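Local coordinates for protein decaprenyl diphosphate synthase (Rhodobacter capsulatus, PDB 3MZV) that probably builds long all-trans polyprenyl diphosphates by magnesium-dependent addition of isopentenyl diphosphate to farnesyl diphosphate, supplying the side chain of isoprenoid quinones, at residues Asp12-Ala17 with Gln319-Leu324; Gln16-Asp21 with Thr61-Arg66; Gly213-Ile218 with Gly300-Ala305; Asp239-Lys244 with Gly276-Ala281; Ile250-Leu255 with His288-Ala293. All coordinates share one frame; numbering follows the deposited sequence. Where two conformers were deposited one is given.

Interaction 1. Residues Asp12-Ala17 with Gln319-Leu324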
# COMPACT_ATOMS: atom_id res chain seq x y z
N ASP B 12 25.54 5.90 -16.18
CA ASP B 12 26.52 6.71 -15.41
C ASP B 12 26.71 8.19 -15.88
O ASP B 12 26.91 9.06 -15.03
CB ASP B 12 27.87 5.98 -15.36
CG ASP B 12 27.73 4.55 -14.83
OD1 ASP B 12 27.16 4.39 -13.72
OD2 ASP B 12 28.12 3.59 -15.54
N ARG B 13 26.64 8.46 -17.19
CA ARG B 13 26.68 9.85 -17.72
C ARG B 13 25.46 10.64 -17.26
O ARG B 13 25.54 11.80 -16.82
CB ARG B 13 26.72 9.87 -19.25
CG ARG B 13 27.97 10.47 -19.88
CD ARG B 13 27.69 11.79 -20.66
NE ARG B 13 27.20 11.54 -22.03
CZ ARG B 13 26.66 12.47 -22.84
NH1 ARG B 13 26.53 13.73 -22.43
NH2 ARG B 13 26.24 12.13 -24.05
N LEU B 14 24.31 10.00 -17.40
CA LEU B 14 23.08 10.56 -16.97
C LEU B 14 23.18 10.75 -15.48
O LEU B 14 22.81 11.79 -14.96
CB LEU B 14 21.93 9.61 -17.35
CG LEU B 14 20.48 10.01 -17.14
CD1 LEU B 14 20.12 11.41 -17.61
CD2 LEU B 14 19.61 8.94 -17.83
N ALA B 15 23.70 9.74 -14.78
CA ALA B 15 23.83 9.81 -13.30
C ALA B 15 24.72 10.94 -12.86
O ALA B 15 24.40 11.63 -11.90
CB ALA B 15 24.37 8.48 -12.72
N GLN B 16 25.79 11.20 -13.60
CA GLN B 16 26.72 12.27 -13.23
C GLN B 16 26.11 13.66 -13.52
O GLN B 16 26.36 14.61 -12.77
CB GLN B 16 28.10 12.06 -13.91
CG GLN B 16 28.89 10.85 -13.29
CD GLN B 16 29.94 10.18 -14.22
OE1 GLN B 16 30.44 10.79 -15.18
NE2 GLN B 16 30.32 8.92 -13.90
N ALA B 17 25.29 13.77 -14.58
CA ALA B 17 24.61 15.01 -14.92
C ALA B 17 23.53 15.31 -13.90
O ALA B 17 23.22 16.47 -13.63
CB ALA B 17 24.00 14.94 -16.32
N GLN B 319 19.54 13.88 -25.54
CA GLN B 319 20.48 12.92 -26.11
C GLN B 319 20.80 11.81 -25.11
O GLN B 319 20.88 10.67 -25.48
CB GLN B 319 21.74 13.61 -26.64
CG GLN B 319 22.58 12.75 -27.57
CD GLN B 319 23.64 11.94 -26.82
OE1 GLN B 319 24.06 12.34 -25.74
NE2 GLN B 319 24.06 10.82 -27.40
N MET B 320 20.93 12.14 -23.83
CA MET B 320 21.22 11.12 -22.84
C MET B 320 20.04 10.12 -22.71
O MET B 320 20.28 8.92 -22.52
CB MET B 320 21.59 11.74 -21.48
CG MET B 320 23.04 12.27 -21.39
SD MET B 320 23.45 13.06 -19.77
CE MET B 320 23.21 14.76 -20.30
N LEU B 321 18.80 10.59 -22.83
CA LEU B 321 17.64 9.70 -22.82
C LEU B 321 17.59 8.83 -24.06
O LEU B 321 17.12 7.70 -24.00
CB LEU B 321 16.32 10.49 -22.68
CG LEU B 321 16.11 11.15 -21.31
CD1 LEU B 321 14.79 11.98 -21.33
CD2 LEU B 321 16.08 10.16 -20.17
N ASP B 322 18.03 9.38 -25.17
CA ASP B 322 18.20 8.62 -26.41
C ASP B 322 19.21 7.46 -26.18
O ASP B 322 18.89 6.27 -26.47
CB ASP B 322 18.63 9.55 -27.54
CG ASP B 322 18.40 8.97 -28.93
OD1 ASP B 322 19.07 8.00 -29.28
OD2 ASP B 322 17.60 9.54 -29.71
N ASP B 323 20.38 7.78 -25.61
CA ASP B 323 21.38 6.75 -25.33
C ASP B 323 20.81 5.76 -24.30
O ASP B 323 21.13 4.57 -24.32
CB ASP B 323 22.68 7.32 -24.75
CG ASP B 323 23.49 8.11 -25.75
OD1 ASP B 323 23.37 7.90 -26.95
OD2 ASP B 323 24.29 8.95 -25.29
N LEU B 324 20.00 6.24 -23.38
CA LEU B 324 19.46 5.34 -22.37
C LEU B 324 18.56 4.26 -23.03
O LEU B 324 18.51 3.11 -22.57
CB LEU B 324 18.72 6.10 -21.31
CG LEU B 324 18.15 5.31 -20.14
CD1 LEU B 324 19.24 4.63 -19.28
CD2 LEU B 324 17.27 6.26 -19.29
O HOH W 1 24.14 14.73 -24.02

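Interaction 2. Residues Gln16-Asp21 with Thr61-Arg66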
# COMPACT_ATOMS: atom_id res chain seq x y z
N GLN B 16 25.79 11.20 -13.60
CA GLN B 16 26.72 12.27 -13.23
C GLN B 16 26.11 13.66 -13.52
O GLN B 16 26.36 14.61 -12.77
CB GLN B 16 28.10 12.06 -13.91
CG GLN B 16 28.89 10.85 -13.29
CD GLN B 16 29.94 10.18 -14.22
OE1 GLN B 16 30.44 10.79 -15.18
NE2 GLN B 16 30.32 8.92 -13.90
N ALA B 17 25.29 13.77 -14.58
CA ALA B 17 24.61 15.01 -14.92
C ALA B 17 23.53 15.31 -13.90
O ALA B 17 23.22 16.47 -13.63
CB ALA B 17 24.00 14.94 -16.32
N LEU B 18 22.93 14.28 -13.33
CA LEU B 18 21.88 14.47 -12.32
C LEU B 18 22.38 14.31 -10.88
O LEU B 18 21.57 14.26 -9.94
CB LEU B 18 20.76 13.47 -12.59
CG LEU B 18 20.07 13.62 -13.96
CD1 LEU B 18 19.12 12.48 -14.14
CD2 LEU B 18 19.36 14.99 -13.98
N ALA B 19 23.69 14.27 -10.70
CA ALA B 19 24.34 13.95 -9.40
C ALA B 19 23.81 14.76 -8.27
O ALA B 19 23.45 14.25 -7.19
CB ALA B 19 25.89 14.15 -9.52
N GLU B 20 23.73 16.06 -8.50
CA GLU B 20 23.30 16.96 -7.46
C GLU B 20 21.84 16.74 -7.07
O GLU B 20 21.51 16.75 -5.88
CB GLU B 20 23.51 18.37 -7.91
CG GLU B 20 22.95 19.37 -7.00
CD GLU B 20 23.62 20.70 -7.15
OE1 GLU B 20 24.41 20.90 -8.10
OE2 GLU B 20 23.37 21.55 -6.28
N ASP B 21 20.97 16.58 -8.07
CA ASP B 21 19.56 16.33 -7.81
C ASP B 21 19.36 14.97 -7.13
O ASP B 21 18.49 14.82 -6.28
CB ASP B 21 18.79 16.36 -9.16
CG ASP B 21 18.50 17.80 -9.64
OD1 ASP B 21 18.66 18.77 -8.88
OD2 ASP B 21 18.08 17.98 -10.79
N THR B 61 12.45 11.01 -13.75
CA THR B 61 11.70 12.19 -13.33
C THR B 61 12.56 13.43 -13.33
O THR B 61 12.19 14.47 -13.88
CB THR B 61 11.12 11.98 -11.94
OG1 THR B 61 10.15 10.95 -12.01
CG2 THR B 61 10.48 13.29 -11.35
N LEU B 62 13.74 13.33 -12.70
CA LEU B 62 14.69 14.44 -12.67
C LEU B 62 15.07 14.90 -14.09
O LEU B 62 15.07 16.08 -14.37
CB LEU B 62 15.97 14.03 -11.96
CG LEU B 62 15.82 13.63 -10.49
CD1 LEU B 62 17.20 13.15 -9.99
CD2 LEU B 62 15.26 14.78 -9.65
N ALA B 63 15.42 13.94 -14.96
CA ALA B 63 15.82 14.26 -16.33
C ALA B 63 14.69 14.96 -17.11
O ALA B 63 14.94 15.97 -17.82
CB ALA B 63 16.32 12.98 -17.09
N ALA B 64 13.48 14.46 -16.97
CA ALA B 64 12.33 15.05 -17.66
C ALA B 64 12.07 16.51 -17.19
O ALA B 64 11.88 17.40 -18.03
CB ALA B 64 11.05 14.19 -17.48
N ALA B 65 12.12 16.74 -15.88
CA ALA B 65 11.88 18.07 -15.35
C ALA B 65 12.98 19.04 -15.83
O ALA B 65 12.68 20.11 -16.35
CB ALA B 65 11.81 18.04 -13.79
N ARG B 66 14.25 18.64 -15.72
CA ARG B 66 15.39 19.49 -16.12
C ARG B 66 15.41 19.66 -17.64
O ARG B 66 15.77 20.73 -18.13
CB ARG B 66 16.73 18.89 -15.65
CG ARG B 66 16.96 18.87 -14.14
CD ARG B 66 17.26 20.23 -13.62
NE ARG B 66 17.65 20.23 -12.20
CZ ARG B 66 18.02 21.33 -11.53
NH1 ARG B 66 18.09 22.50 -12.15
NH2 ARG B 66 18.33 21.26 -10.24

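Interaction 3. Residues Gly213-Ile218 with Gly300-Ala305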
# COMPACT_ATOMS: atom_id res chain seq x y z
N GLY B 213 9.81 1.49 -20.68
CA GLY B 213 9.45 0.54 -19.61
C GLY B 213 9.01 -0.80 -20.18
O GLY B 213 9.41 -1.85 -19.68
N ILE B 214 8.22 -0.75 -21.26
CA ILE B 214 7.88 -1.94 -22.01
C ILE B 214 9.15 -2.67 -22.49
O ILE B 214 9.31 -3.83 -22.17
CB ILE B 214 6.95 -1.64 -23.16
CG1 ILE B 214 5.59 -1.27 -22.64
CG2 ILE B 214 6.84 -2.93 -24.08
CD1 ILE B 214 4.74 -0.58 -23.65
N ALA B 215 10.07 -1.97 -23.14
CA ALA B 215 11.34 -2.55 -23.56
C ALA B 215 12.07 -3.15 -22.41
O ALA B 215 12.61 -4.24 -22.50
CB ALA B 215 12.26 -1.49 -24.28
N PHE B 216 12.06 -2.45 -21.28
CA PHE B 216 12.83 -2.88 -20.14
C PHE B 216 12.35 -4.25 -19.63
O PHE B 216 13.14 -5.14 -19.37
CB PHE B 216 12.62 -1.79 -19.07
CG PHE B 216 13.39 -1.98 -17.84
CD1 PHE B 216 14.65 -1.42 -17.71
CD2 PHE B 216 12.82 -2.64 -16.74
CE1 PHE B 216 15.36 -1.55 -16.50
CE2 PHE B 216 13.53 -2.78 -15.53
CZ PHE B 216 14.78 -2.23 -15.41
N GLN B 217 11.05 -4.42 -19.53
CA GLN B 217 10.48 -5.68 -19.07
C GLN B 217 10.67 -6.80 -20.11
O GLN B 217 10.96 -7.91 -19.74
CB GLN B 217 9.02 -5.57 -18.77
CG GLN B 217 8.45 -6.84 -18.18
CD GLN B 217 9.09 -7.19 -16.87
OE1 GLN B 217 9.64 -8.29 -16.67
NE2 GLN B 217 9.05 -6.25 -15.96
N ILE B 218 10.44 -6.50 -21.39
CA ILE B 218 10.68 -7.52 -22.41
C ILE B 218 12.12 -8.00 -22.38
O ILE B 218 12.36 -9.22 -22.47
CB ILE B 218 10.31 -7.01 -23.86
CG1 ILE B 218 8.83 -6.65 -23.92
CG2 ILE B 218 10.68 -8.13 -24.88
CD1 ILE B 218 8.30 -6.00 -25.26
N GLY B 300 12.18 -2.96 -30.97
CA GLY B 300 11.10 -2.19 -31.59
C GLY B 300 10.53 -1.13 -30.65
O GLY B 300 10.32 0.03 -31.05
N TRP B 301 10.31 -1.52 -29.39
CA TRP B 301 9.79 -0.59 -28.40
C TRP B 301 10.81 0.53 -28.16
O TRP B 301 10.41 1.65 -27.90
CB TRP B 301 9.35 -1.34 -27.10
CG TRP B 301 7.94 -1.88 -27.25
CD1 TRP B 301 7.54 -3.19 -27.42
CD2 TRP B 301 6.76 -1.10 -27.26
NE1 TRP B 301 6.16 -3.25 -27.52
CE2 TRP B 301 5.66 -1.99 -27.46
CE3 TRP B 301 6.51 0.27 -27.16
CZ2 TRP B 301 4.33 -1.55 -27.49
CZ3 TRP B 301 5.19 0.70 -27.22
CH2 TRP B 301 4.12 -0.21 -27.38
N THR B 302 12.12 0.24 -28.24
CA THR B 302 13.11 1.32 -28.06
C THR B 302 13.06 2.27 -29.25
O THR B 302 13.30 3.46 -29.10
CB THR B 302 14.54 0.83 -27.84
OG1 THR B 302 15.00 0.19 -29.01
CG2 THR B 302 14.65 -0.08 -26.61
N ASP B 303 12.73 1.77 -30.44
CA ASP B 303 12.48 2.67 -31.58
C ASP B 303 11.33 3.61 -31.31
O ASP B 303 11.42 4.80 -31.57
CB ASP B 303 12.13 1.91 -32.86
CG ASP B 303 11.94 2.83 -34.05
OD1 ASP B 303 12.91 3.47 -34.46
OD2 ASP B 303 10.81 2.88 -34.61
N THR B 304 10.23 3.06 -30.82
CA THR B 304 9.09 3.86 -30.46
C THR B 304 9.48 4.89 -29.39
O THR B 304 9.07 6.01 -29.48
CB THR B 304 7.92 2.97 -29.98
OG1 THR B 304 7.58 2.05 -31.03
CG2 THR B 304 6.70 3.82 -29.65
N ALA B 305 10.28 4.52 -28.41
CA ALA B 305 10.71 5.44 -27.37
C ALA B 305 11.52 6.57 -27.95
O ALA B 305 11.25 7.75 -27.70
CB ALA B 305 11.52 4.70 -26.31

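Interaction 4. Residues Asp239-Lys244 with Gly276-Ala281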
# COMPACT_ATOMS: atom_id res chain seq x y z
N ASP B 239 10.86 -17.48 -14.48
CA ASP B 239 9.53 -17.28 -15.02
C ASP B 239 8.91 -18.64 -15.39
O ASP B 239 7.69 -18.85 -15.21
CB ASP B 239 9.57 -16.38 -16.26
CG ASP B 239 9.92 -14.94 -15.93
OD1 ASP B 239 9.87 -14.57 -14.73
OD2 ASP B 239 10.26 -14.19 -16.86
N PHE B 240 9.76 -19.53 -15.89
CA PHE B 240 9.33 -20.88 -16.30
C PHE B 240 8.81 -21.64 -15.05
O PHE B 240 7.70 -22.11 -15.03
CB PHE B 240 10.47 -21.63 -16.95
CG PHE B 240 10.08 -22.99 -17.49
CD1 PHE B 240 9.23 -23.11 -18.58
CD2 PHE B 240 10.60 -24.13 -16.93
CE1 PHE B 240 8.87 -24.39 -19.06
CE2 PHE B 240 10.27 -25.39 -17.40
CZ PHE B 240 9.39 -25.52 -18.47
N ARG B 241 9.63 -21.69 -14.01
CA ARG B 241 9.18 -22.27 -12.69
C ARG B 241 7.88 -21.68 -12.17
O ARG B 241 7.02 -22.42 -11.66
CB ARG B 241 10.30 -22.12 -11.66
CG ARG B 241 11.51 -22.99 -12.03
CD ARG B 241 12.74 -22.87 -11.09
NE ARG B 241 13.93 -23.30 -11.84
CZ ARG B 241 14.92 -22.52 -12.28
NH1 ARG B 241 14.97 -21.21 -12.00
NH2 ARG B 241 15.91 -23.07 -13.01
N GLU B 242 7.69 -20.37 -12.29
CA GLU B 242 6.46 -19.74 -11.84
C GLU B 242 5.33 -19.82 -12.85
O GLU B 242 4.22 -19.33 -12.60
CB GLU B 242 6.71 -18.28 -11.48
CG GLU B 242 7.85 -18.14 -10.52
CD GLU B 242 7.55 -17.15 -9.46
OE1 GLU B 242 7.33 -15.97 -9.83
OE2 GLU B 242 7.51 -17.58 -8.26
N ARG B 243 5.61 -20.43 -14.01
CA ARG B 243 4.59 -20.70 -15.00
C ARG B 243 3.95 -19.44 -15.52
O ARG B 243 2.77 -19.42 -15.91
CB ARG B 243 3.59 -21.72 -14.48
CG ARG B 243 4.30 -22.98 -14.00
CD ARG B 243 3.62 -23.68 -12.84
NE ARG B 243 2.27 -24.11 -13.19
CZ ARG B 243 1.42 -24.66 -12.33
NH1 ARG B 243 0.21 -25.00 -12.74
NH2 ARG B 243 1.77 -24.85 -11.06
N LYS B 244 4.76 -18.37 -15.58
CA LYS B 244 4.29 -17.11 -16.15
C LYS B 244 4.15 -17.20 -17.66
O LYS B 244 4.96 -17.83 -18.32
CB LYS B 244 5.22 -15.94 -15.76
CG LYS B 244 5.13 -15.58 -14.29
CD LYS B 244 6.09 -14.45 -13.88
CE LYS B 244 5.93 -14.16 -12.35
NZ LYS B 244 6.83 -13.05 -11.89
N GLY B 276 15.34 -31.10 -17.03
CA GLY B 276 15.50 -30.97 -18.46
C GLY B 276 14.39 -30.15 -19.14
O GLY B 276 14.56 -29.71 -20.27
N ASP B 277 13.26 -29.95 -18.46
CA ASP B 277 12.10 -29.29 -19.06
C ASP B 277 12.34 -27.82 -19.45
O ASP B 277 11.88 -27.37 -20.51
CB ASP B 277 10.87 -29.44 -18.18
CG ASP B 277 10.20 -30.78 -18.34
OD1 ASP B 277 10.44 -31.48 -19.35
OD2 ASP B 277 9.35 -31.09 -17.49
N LEU B 278 13.07 -27.06 -18.65
CA LEU B 278 13.48 -25.73 -19.11
C LEU B 278 14.23 -25.76 -20.45
O LEU B 278 13.95 -24.96 -21.35
CB LEU B 278 14.31 -24.97 -18.05
CG LEU B 278 14.91 -23.62 -18.46
CD1 LEU B 278 13.83 -22.61 -18.87
CD2 LEU B 278 15.74 -23.04 -17.28
N GLU B 279 15.18 -26.67 -20.56
CA GLU B 279 15.96 -26.78 -21.80
C GLU B 279 15.09 -27.24 -22.96
O GLU B 279 15.25 -26.74 -24.07
CB GLU B 279 17.17 -27.67 -21.62
CG GLU B 279 18.14 -27.12 -20.53
CD GLU B 279 17.82 -27.54 -19.08
OE1 GLU B 279 16.65 -27.80 -18.69
OE2 GLU B 279 18.79 -27.60 -18.28
N HIS B 280 14.14 -28.13 -22.68
CA HIS B 280 13.18 -28.54 -23.70
C HIS B 280 12.37 -27.34 -24.14
O HIS B 280 12.10 -27.19 -25.32
CB HIS B 280 12.24 -29.63 -23.21
CG HIS B 280 12.91 -30.96 -23.00
ND1 HIS B 280 13.65 -31.58 -23.98
CD2 HIS B 280 12.91 -31.80 -21.94
CE1 HIS B 280 14.11 -32.73 -23.53
NE2 HIS B 280 13.67 -32.89 -22.29
N ALA B 281 11.96 -26.49 -23.20
CA ALA B 281 11.14 -25.33 -23.55
C ALA B 281 11.95 -24.39 -24.44
O ALA B 281 11.45 -23.87 -25.46
CB ALA B 281 10.65 -24.60 -22.29

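Interaction 5. Residues Ile250-Leu255 with His288-Ala293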
# COMPACT_ATOMS: atom_id res chain seq x y z
N ILE B 250 4.35 -17.43 -24.88
CA ILE B 250 3.09 -17.20 -25.64
C ILE B 250 3.29 -17.47 -27.15
O ILE B 250 2.47 -18.11 -27.80
CB ILE B 250 2.62 -15.75 -25.44
CG1 ILE B 250 2.20 -15.53 -24.00
CG2 ILE B 250 1.51 -15.39 -26.43
CD1 ILE B 250 2.14 -14.00 -23.62
N LYS B 251 4.37 -16.93 -27.70
CA LYS B 251 4.65 -17.10 -29.13
C LYS B 251 4.89 -18.58 -29.48
O LYS B 251 4.47 -19.02 -30.52
CB LYS B 251 5.85 -16.27 -29.55
CG LYS B 251 5.57 -14.79 -29.67
CD LYS B 251 6.79 -14.03 -30.17
CE LYS B 251 6.56 -12.51 -30.31
NZ LYS B 251 5.55 -12.20 -31.36
N ALA B 252 5.54 -19.34 -28.62
CA ALA B 252 5.82 -20.76 -28.92
C ALA B 252 4.50 -21.56 -28.80
O ALA B 252 4.21 -22.43 -29.61
CB ALA B 252 6.93 -21.29 -27.99
N VAL B 253 3.67 -21.23 -27.81
CA VAL B 253 2.42 -21.91 -27.61
C VAL B 253 1.49 -21.70 -28.81
O VAL B 253 0.85 -22.64 -29.25
CB VAL B 253 1.71 -21.49 -26.32
CG1 VAL B 253 0.21 -22.01 -26.26
CG2 VAL B 253 2.51 -21.98 -25.10
N ALA B 254 1.47 -20.49 -29.34
CA ALA B 254 0.67 -20.17 -30.53
C ALA B 254 1.08 -20.96 -31.76
O ALA B 254 0.24 -21.24 -32.62
CB ALA B 254 0.74 -18.62 -30.81
N LEU B 255 2.35 -21.35 -31.85
CA LEU B 255 2.88 -22.12 -32.97
C LEU B 255 2.93 -23.65 -32.73
O LEU B 255 3.38 -24.38 -33.58
CB LEU B 255 4.29 -21.61 -33.30
CG LEU B 255 4.31 -20.14 -33.78
CD1 LEU B 255 5.73 -19.62 -33.99
CD2 LEU B 255 3.50 -20.05 -35.10
N HIS B 288 10.90 -22.33 -33.12
CA HIS B 288 9.87 -21.39 -33.56
C HIS B 288 10.27 -19.91 -33.69
O HIS B 288 9.46 -19.07 -34.06
CB HIS B 288 8.66 -21.52 -32.64
CG HIS B 288 7.94 -22.81 -32.79
ND1 HIS B 288 7.49 -23.27 -34.01
CD2 HIS B 288 7.58 -23.74 -31.87
CE1 HIS B 288 6.89 -24.43 -33.84
NE2 HIS B 288 6.92 -24.74 -32.55
N GLY B 289 11.54 -19.61 -33.44
CA GLY B 289 12.08 -18.31 -33.57
C GLY B 289 11.56 -17.31 -32.53
O GLY B 289 11.65 -16.12 -32.74
N THR B 290 11.05 -17.79 -31.41
CA THR B 290 10.36 -16.90 -30.47
C THR B 290 11.27 -16.06 -29.55
O THR B 290 10.83 -15.04 -29.02
CB THR B 290 9.31 -17.62 -29.62
OG1 THR B 290 9.93 -18.32 -28.55
CG2 THR B 290 8.48 -18.58 -30.45
N LEU B 291 12.49 -16.49 -29.35
CA LEU B 291 13.47 -15.70 -28.57
C LEU B 291 13.96 -14.52 -29.44
O LEU B 291 13.98 -13.39 -29.00
CB LEU B 291 14.57 -16.60 -28.06
CG LEU B 291 14.05 -17.57 -26.97
CD1 LEU B 291 15.12 -18.63 -26.68
CD2 LEU B 291 13.68 -16.79 -25.69
N GLU B 292 14.27 -14.79 -30.72
CA GLU B 292 14.59 -13.71 -31.65
C GLU B 292 13.40 -12.79 -31.82
O GLU B 292 13.54 -11.58 -31.84
CB GLU B 292 15.06 -14.27 -32.99
CG GLU B 292 15.42 -13.19 -34.04
CD GLU B 292 16.54 -12.24 -33.59
OE1 GLU B 292 17.33 -12.55 -32.68
OE2 GLU B 292 16.65 -11.17 -34.15
N ALA B 293 12.19 -13.36 -31.88
CA ALA B 293 11.01 -12.55 -32.03
C ALA B 293 10.83 -11.63 -30.82
O ALA B 293 10.45 -10.48 -30.96
CB ALA B 293 9.73 -13.49 -32.21

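Interaction 1. Residues Asp12-Ala17 with Gln319-Leu324
Gln319 OE1 takes a weak hydrogen bond from Arg13 NH2, 2.8 Å long but bent to 119°, and a second from a water that in turn accepts from Arg13 NH1. The guanidinium and the amide are not far from coplanar, and OE1 approaches at the guanidinium edge. Gln319 was modelled in two conformations, and the link may not be present in both. Asp323 OD2 adds a long salt bridge, 3.9 Å from Arg13 NH2.

Next to this polar edge, Met320 places its CG over the centre of one face of the Arg13 guanidinium, 3.9 Å above the plane. Its SD lies 3.8 Å from Leu14 CA, and a bend at the last torsion (chi3 -99°) then sends CE to Ala17 CB, at 4.1 Å. Cutting Met320 back to an alanine would remove CG, SD and CE and is likely to open a gap against Leu14 and Ala17 and to uncover that face of the guanidinium. Deeper in, the methyls Leu14 CD2 and Leu324 CD2 meet at 3.8 Å.

The two helices run roughly antiparallel, their local axes 10.0 Å apart and inclined at 148°. This ties the start of the modelled chain to helix 316-328, near its end. That helix in turn packs Leu321 on Leu60 and Leu67 of helix 56-67, and Leu324 on Tyr208 and Leu212 of helix 199-224.

Interaction 2. Residues Gln16-Asp21 with Thr61-Arg66
Asp21 and Leu62 bring the backbones closest, 7.1 Å between their CA atoms, in the first turn of helix 19-32, shortly after the chain breaks at Leu18 on leaving helix 11-17 and passes alongside helix 56-67. The contact belongs to the all-helical isoprenoid synthase fold and joins its N-terminal helices by a buried salt bridge laid over a small apolar patch.

The patch comes first along the chain. Leu18, the residue between the two helices, sends its CD1 methyl to Ala63 CB at 4.1 Å and its CD2 methyl toward Leu62 CB. Leu62 reaches the other way with its own branches, CD1 lying 3.7 Å from Asp21 CB. The carboxylate stem of Asp21 is therefore walled by leucine carbon while its oxygens turn to Arg66.

Arg66 grips that carboxylate side-on. The bend in its chain at chi2 (-74°) carries the guanidinium up to the acid, and the two flat groups meet edge to edge, only 16° from coplanar. With the carboxylate buried, a leucine in place of Arg66 would probably leave Asp21 without its principal countercharge and free to turn. His75 of helix 74-96 gives OD2 a further, weak hydrogen bond and touches the Arg66 side chain, while Leu317 of helix 316-328 also packs on Arg66.

Both bonds of the fork are nearly straight and use the syn lone pairs of the acid: Arg66 NE to Asp21 OD2 at 2.7 Å, and Arg66 NH2 to Asp21 OD1 at 2.9 Å.

Interaction 3. Residues Gly213-Ile218 with Gly300-Ala305
Ile214 lies against the indole of Trp301 where two long helices of the all-helical isoprenoid synthase fold, 199-224 and 290-308, run past each other almost antiparallel. Their local axes come within 8.5 Å at a crossing angle of -162°, and the CA atoms of Ala215 and Trp301 are only 5.4 Å apart. The small side chain of Ala215 is consistent with so close an approach.

Polar bonding between the two segments is absent, as suits a mostly buried helix interface. Arg177 of helix 169-194 touches both Ile214 and Trp301, bringing a third helix to the contact.

The chief interaction is CH-pi. Ile214 CG2 stands 3.4 Å from the centroid of the five-membered ring, 7° off its normal, so the methyl is set squarely on the face, and at this distance it is tightly packed there. The other branch extends over the same face to the six-membered ring, Ile214 CD1 lying 3.8 Å from Trp301 CH2. With CG2 anti to the backbone N and CG1 beside it (chi1 -70°), one isoleucine thus spans both rings of the indole.

Aliphatic contacts lie beside it. Ala215 CB meets Trp301 CB and, one residue further, touches Thr302 CG2 at 3.6 Å. The Thr302 hydroxyl bonds within its own helix to the carbonyl of Ile299, while the CG2 methyl faces Ala215. One turn on from Ile214, the Ile218 CD1 methyl comes in obliquely, 3.6 Å from Trp301 CD1.

Interaction 4. Residues Asp239-Lys244 with Gly276-Ala281
Phe240 and Leu278 lie alongside each other, pointing opposite ways, the aromatic ring reaching toward helix 277-287 while the leucine comes back toward the stem of the ring. The phenylalanine holds CG anti to its own backbone N (chi1 -176°), which extends the ring across the gap to the first turn of that helix. Its CE2 comes 3.5 Å from Leu278 N, and its CZ lies 3.7 Å from Asp277 O, so the far end of the ring rests against helix backbone.

Leu278 flanks the near part of the ring. Its CD1 methyl is 4.0 Å from Phe240 CG, and its CB is equally far from Phe240 CD2. A turn later, Ala281 supplies a short side chain whose CB touches Phe240 CE1 at 3.7 Å. The ring thus rests against residues of successive turns. Arg241 adds a looser touch at the margin, NH2 to Leu278 CD2.

Just beyond Phe240 its helix ends in a Schellman motif, with Arg243 at positive phi and Lys244 N bonded to Asp239 O. Before it, Asp239 N donates to Asp224 OD2, from the last aspartate of the DDxxD sequence that forms the second aspartate-rich motif of trans-prenyltransferases. Helix 258-270 packs against the contact: Val267 touches Phe240 and Asp277, Trp264 packs on Ala281, and Arg266 pairs with the Asp277 carboxylate.

Interaction 5. Residues Ile250-Leu255 with His288-Ala293
Leu255 and His288 both keep CG beside the backbone N (chi1 of His288 -69°), and their side chains overlap head to tail; chi2 of His288, at -54°, turns the imidazole so that one face meets the leucine. Leu255 CB sits over that face, 3.8 Å from the ring centroid and 14° off its normal, in a CH-pi contact. Further along, Leu255 CD1 returns to touch His288 CB at 3.7 Å. The contact joins the end of helix 247-254 to the start of helix 290-308 in the all-helical isoprenoid synthase fold.

The Thr290 methyl, CG2, fits against Lys251 CB at 3.6 Å and Ala252 N at 3.5 Å. Lys251 runs out straight as far as CE, laying CD 3.6 Å from Ala293 CB. Between His288 and Thr290, Gly289 closes one helix with a Schellman motif and is the N-cap of the next.

No polar side-chain atom hydrogen-bonds across the two segments, although three of the residues are polar. Their polar ends bond elsewhere: Lys251 NZ pairs with Glu169, Thr290 OG1 with the carbonyl of Pro248, and His288 NE2 with Glu260, whose carboxylate would probably stabilise positive charge on the imidazole.

Interactions 1 and 2 share helix 11-17 and touch, through Leu14 on Ala63 and Leu321 on Ala63, so the N-terminal helices, 56-67 and 316-328 form one cluster. Interaction 1 is partly buried, with its polar bonds weak or long at the exposed edge; interaction 2 buries a straight, two-bonded ion pair. Interaction 3, closest to the centre of the chain, is wholly apolar. Helix 290-308 carries it on to interaction 5, centred about 18 Å away. Interactions 4 and 5 stand about 14 Å apart at the opposite side from interaction 2, interlaced along the sequence; 4 buries a phenyl ring, while 5 is partly buried and its polar ends pair with residues outside it.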